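Local coordinates for PGRP-Hd - Peptidoglycan recognition protein homologue (Alvinella pompejana, PDB 3EP1), which probably recognises bacterial peptidoglycan as an innate immune protein, with a fold related to the N-acetylmuramoyl-L-alanine amidases, at residues 8-18 / 67-78. Numbering follows the deposited sequence.
Sequences RQQWAAIEPRR and QDADFKEGNDDI
The side-chain amide of Q67 grips the backbone of I14 at both ends. The N-H of I14 points straight at Q67 OE1 (3.2 Å, 177°), on a lone pair in the carbonyl plane. NE2 of Q67 gives a hydrogen to I14 O (2.9 Å). Q67 sends its extended chain out from the last turns of helix 59-72, CG trans to the backbone N (chi1 -177°). It also crosses W11 at a slant, Q67 OE1 3.6 Å from W11 CZ3. R8 NH1 forms a salt bridge to the syn lone pair of D77 OD2 (2.8 Å), tilted from the guanidinium plane. R17 N bonds D76 O at 2.8 Å. F71 CD1 sits over the centre of one face of the R17 guanidinium, the planes 58° apart. R17 NH1 bonds F71 O (3.2 Å), which also takes G74 N in the Schellman turn.

In the second shell, D77 OD1 accepts the other NE2 hydrogen of Q67 in the amide plane (2.9 Å). G93 O takes a further bond from R8 NH1, and E92 O binds W11 NE1. Replacing Q67 with an alanine would probably leave I14 N and D77 OD1 without this partner. The contact ties the N-terminal loop to the end of helix 59-72 and the loop after it. Several bonds hold the buried Q67 amide and D77 carboxylate, which probably fixes the amide's rotation.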
loop_
_atom_site.group_PDB
_atom_site.type_symbol
_atom_site.label_atom_id
_atom_site.label_comp_id
_atom_site.label_asym_id
_atom_site.label_seq_id
_atom_site.Cartn_x
_atom_site.Cartn_y
_atom_site.Cartn_z
ATOM N N ARG A 8 -4.800 9.912 11.896
ATOM C CA ARG A 8 -5.611 11.008 12.428
ATOM C C ARG A 8 -5.062 11.545 13.743
ATOM O O ARG A 8 -4.915 12.753 13.921
ATOM C CB ARG A 8 -7.053 10.549 12.671
ATOM C CG ARG A 8 -7.849 10.203 11.431
ATOM C CD ARG A 8 -9.224 9.661 11.810
ATOM N NE ARG A 8 -10.069 10.671 12.447
ATOM C CZ ARG A 8 -10.738 11.611 11.789
ATOM N NH1 ARG A 8 -10.667 11.674 10.468
ATOM N NH2 ARG A 8 -11.485 12.485 12.447
ATOM N N GLN A 9 -4.770 10.638 14.665
ATOM C CA GLN A 9 -4.266 11.039 15.967
ATOM C C GLN A 9 -2.921 11.767 15.942
ATOM O O GLN A 9 -2.604 12.498 16.878
ATOM C CB GLN A 9 -4.182 9.832 16.902
ATOM C CG GLN A 9 -3.613 10.195 18.254
ATOM C CD GLN A 9 -3.991 9.234 19.370
ATOM O OE1 GLN A 9 -3.732 9.512 20.542
ATOM N NE2 GLN A 9 -4.605 8.103 19.015
ATOM N N GLN A 10 -2.136 11.586 14.887
ATOM C CA GLN A 10 -0.838 12.256 14.822
ATOM C C GLN A 10 -1.035 13.745 14.561
ATOM O O GLN A 10 -0.174 14.550 14.914
ATOM C CB GLN A 10 0.061 11.625 13.748
ATOM C CG GLN A 10 1.561 11.688 14.069
ATOM C CD GLN A 10 2.342 10.491 13.513
ATOM O OE1 GLN A 10 2.083 9.337 13.865
ATOM N NE2 GLN A 10 3.309 10.770 12.647
ATOM N N TRP A 11 -2.150 14.124 13.940
ATOM C CA TRP A 11 -2.393 15.548 13.732
ATOM C C TRP A 11 -3.471 16.071 14.680
ATOM O O TRP A 11 -4.054 17.122 14.442
ATOM C CB TRP A 11 -2.739 15.894 12.268
ATOM C CG TRP A 11 -3.830 15.110 11.589
ATOM C CD1 TRP A 11 -3.694 13.936 10.905
ATOM C CD2 TRP A 11 -5.211 15.480 11.474
ATOM N NE1 TRP A 11 -4.899 13.554 10.363
ATOM C CE2 TRP A 11 -5.848 14.482 10.697
ATOM C CE3 TRP A 11 -5.971 16.556 11.950
ATOM C CZ2 TRP A 11 -7.212 14.527 10.386
ATOM C CZ3 TRP A 11 -7.330 16.602 11.642
ATOM C CH2 TRP A 11 -7.935 15.594 10.866
ATOM N N ALA A 12 -3.700 15.331 15.767
ATOM C CA ALA A 12 -4.687 15.674 16.802
ATOM C C ALA A 12 -6.114 15.818 16.294
ATOM O O ALA A 12 -6.814 16.754 16.660
ATOM C CB ALA A 12 -4.276 16.951 17.511
ATOM N N ALA A 13 -6.551 14.879 15.467
ATOM C CA ALA A 13 -7.893 14.938 14.914
ATOM C C ALA A 13 -8.974 14.680 15.957
ATOM O O ALA A 13 -8.785 13.885 16.873
ATOM C CB ALA A 13 -8.026 13.929 13.772
ATOM N N ILE A 14 -10.099 15.374 15.819
ATOM C CA ILE A 14 -11.237 15.180 16.707
ATOM C C ILE A 14 -12.078 14.097 16.021
ATOM O O ILE A 14 -12.147 14.055 14.797
ATOM C CB ILE A 14 -12.068 16.474 16.845
ATOM C CG1 ILE A 14 -11.248 17.545 17.567
ATOM C CG2 ILE A 14 -13.360 16.192 17.599
ATOM C CD1 ILE A 14 -11.951 18.874 17.672
ATOM N N GLU A 15 -12.707 13.218 16.793
ATOM C CA GLU A 15 -13.507 12.158 16.198
ATOM C C GLU A 15 -14.594 12.715 15.283
ATOM O O GLU A 15 -15.066 13.834 15.456
ATOM C CB GLU A 15 -14.138 11.281 17.282
ATOM C CG GLU A 15 -15.173 11.989 18.123
ATOM C CD GLU A 15 -15.835 11.070 19.129
ATOM O OE1 GLU A 15 -16.736 11.544 19.844
ATOM O OE2 GLU A 15 -15.452 9.882 19.212
ATOM N N PRO A 16 -15.005 11.925 14.286
ATOM C CA PRO A 16 -16.040 12.349 13.340
ATOM C C PRO A 16 -17.388 12.485 14.044
ATOM O O PRO A 16 -17.655 11.774 15.015
ATOM C CB PRO A 16 -16.072 11.205 12.319
ATOM C CG PRO A 16 -14.779 10.465 12.534
ATOM C CD PRO A 16 -14.593 10.540 14.014
ATOM N N ARG A 17 -18.229 13.394 13.571
ATOM C CA ARG A 17 -19.552 13.525 14.163
ATOM C C ARG A 17 -20.241 12.188 13.922
ATOM O O ARG A 17 -20.826 11.600 14.833
ATOM C CB ARG A 17 -20.333 14.640 13.484
ATOM C CG ARG A 17 -19.923 16.007 13.942
ATOM C CD ARG A 17 -20.644 17.088 13.174
ATOM N NE ARG A 17 -20.470 18.383 13.832
ATOM C CZ ARG A 17 -20.428 19.548 13.199
ATOM N NH1 ARG A 17 -20.546 19.591 11.880
ATOM N NH2 ARG A 17 -20.263 20.669 13.891
ATOM N N ARG A 18 -20.146 11.715 12.680
ATOM C CA ARG A 18 -20.722 10.442 12.256
ATOM C C ARG A 18 -19.817 9.853 11.171
ATOM O O ARG A 18 -19.230 10.583 10.375
ATOM C CB ARG A 18 -22.141 10.654 11.704
ATOM C CG ARG A 18 -22.200 11.545 10.477
ATOM C CD ARG A 18 -23.571 12.227 10.288
ATOM N NE ARG A 18 -23.939 13.039 11.449
ATOM C CZ ARG A 18 -24.709 14.127 11.408
ATOM N NH1 ARG A 18 -25.207 14.556 10.251
ATOM N NH2 ARG A 18 -24.977 14.789 12.533
ATOM N N GLN A 67 -9.858 20.570 9.210
ATOM C CA GLN A 67 -10.924 19.847 9.875
ATOM C C GLN A 67 -11.835 20.856 10.563
ATOM O O GLN A 67 -13.039 20.853 10.343
ATOM C CB GLN A 67 -10.372 18.856 10.905
ATOM C CG GLN A 67 -11.465 18.041 11.572
ATOM C CD GLN A 67 -10.959 17.143 12.668
ATOM O OE1 GLN A 67 -10.229 17.581 13.554
ATOM N NE2 GLN A 67 -11.355 15.877 12.627
ATOM N N ASP A 68 -11.254 21.730 11.377
ATOM C CA ASP A 68 -12.033 22.743 12.086
ATOM C C ASP A 68 -12.967 23.508 11.149
ATOM O O ASP A 68 -14.142 23.732 11.462
ATOM C CB ASP A 68 -11.101 23.739 12.775
ATOM C CG ASP A 68 -10.392 23.142 13.966
ATOM O OD1 ASP A 68 -9.457 23.795 14.476
ATOM O OD2 ASP A 68 -10.764 22.028 14.395
ATOM N N ALA A 69 -12.426 23.905 10.001
ATOM C CA ALA A 69 -13.181 24.646 9.003
ATOM C C ALA A 69 -14.324 23.802 8.458
ATOM O O ALA A 69 -15.421 24.305 8.214
ATOM C CB ALA A 69 -12.260 25.072 7.861
ATOM N N ASP A 70 -14.070 22.513 8.272
ATOM C CA ASP A 70 -15.099 21.639 7.745
ATOM C C ASP A 70 -16.223 21.419 8.753
ATOM O O ASP A 70 -17.390 21.381 8.373
ATOM C CB ASP A 70 -14.470 20.317 7.295
ATOM C CG ASP A 70 -13.506 20.506 6.121
ATOM O OD1 ASP A 70 -12.920 19.517 5.649
ATOM O OD2 ASP A 70 -13.334 21.655 5.670
ATOM N N PHE A 71 -15.880 21.277 10.029
ATOM C CA PHE A 71 -16.901 21.105 11.054
ATOM C C PHE A 71 -17.800 22.344 11.055
ATOM O O PHE A 71 -19.018 22.230 10.993
ATOM C CB PHE A 71 -16.274 20.939 12.447
ATOM C CG PHE A 71 -15.781 19.549 12.739
ATOM C CD1 PHE A 71 -16.565 18.441 12.446
ATOM C CD2 PHE A 71 -14.557 19.351 13.359
ATOM C CE1 PHE A 71 -16.141 17.156 12.771
ATOM C CE2 PHE A 71 -14.126 18.071 13.687
ATOM C CZ PHE A 71 -14.920 16.973 13.394
ATOM N N LYS A 72 -17.186 23.523 11.104
ATOM C CA LYS A 72 -17.932 24.782 11.120
ATOM C C LYS A 72 -18.968 24.888 10.011
ATOM O O LYS A 72 -20.040 25.455 10.209
ATOM C CB LYS A 72 -16.985 25.973 11.012
ATOM C CG LYS A 72 -16.212 26.294 12.274
ATOM C CD LYS A 72 -15.451 27.601 12.092
ATOM C CE LYS A 72 -14.316 27.486 11.056
ATOM N NZ LYS A 72 -13.039 26.914 11.620
ATOM N N GLU A 73 -18.643 24.345 8.843
ATOM C CA GLU A 73 -19.558 24.396 7.712
ATOM C C GLU A 73 -20.635 23.323 7.755
ATOM O O GLU A 73 -21.474 23.255 6.862
ATOM C CB GLU A 73 -18.779 24.285 6.405
ATOM C CG GLU A 73 -17.859 25.457 6.140
ATOM C CD GLU A 73 -17.052 25.270 4.873
ATOM O OE1 GLU A 73 -17.673 25.065 3.802
ATOM O OE2 GLU A 73 -15.802 25.319 4.949
ATOM N N GLY A 74 -20.602 22.474 8.779
ATOM C CA GLY A 74 -21.608 21.434 8.901
ATOM C C GLY A 74 -21.240 20.029 8.442
ATOM O O GLY A 74 -22.087 19.137 8.468
ATOM N N ASN A 75 -19.998 19.815 8.014
ATOM C CA ASN A 75 -19.581 18.487 7.574
ATOM C C ASN A 75 -19.379 17.551 8.767
ATOM O O ASN A 75 -19.138 18.003 9.891
ATOM C CB ASN A 75 -18.286 18.572 6.752
ATOM C CG ASN A 75 -18.475 19.309 5.436
ATOM O OD1 ASN A 75 -19.315 18.934 4.625
ATOM N ND2 ASN A 75 -17.697 20.359 5.221
ATOM N N ASP A 76 -19.479 16.248 8.515
ATOM C CA ASP A 76 -19.305 15.238 9.553
ATOM C C ASP A 76 -17.851 15.070 9.998
ATOM O O ASP A 76 -17.585 14.391 10.986
ATOM C CB ASP A 76 -19.791 13.865 9.060
ATOM C CG ASP A 76 -21.281 13.822 8.795
ATOM O OD1 ASP A 76 -22.020 14.591 9.440
ATOM O OD2 ASP A 76 -21.710 12.998 7.959
ATOM N N ASP A 77 -16.922 15.675 9.261
ATOM C CA ASP A 77 -15.495 15.552 9.550
ATOM C C ASP A 77 -14.743 16.256 8.428
ATOM O O ASP A 77 -15.365 16.816 7.530
ATOM C CB ASP A 77 -15.131 14.058 9.590
ATOM C CG ASP A 77 -13.685 13.798 9.988
ATOM O OD1 ASP A 77 -13.044 14.671 10.602
ATOM O OD2 ASP A 77 -13.200 12.688 9.693
ATOM N N ILE A 78 -13.414 16.250 8.491
ATOM C CA ILE A 78 -12.614 16.866 7.436
ATOM C C ILE A 78 -13.152 16.228 6.140
ATOM O O ILE A 78 -13.470 15.040 6.125
ATOM C CB ILE A 78 -11.092 16.580 7.676
ATOM C CG1 ILE A 78 -10.236 17.447 6.756
ATOM C CG2 ILE A 78 -10.787 15.093 7.495
ATOM C CD1 ILE A 78 -8.764 17.392 7.093
#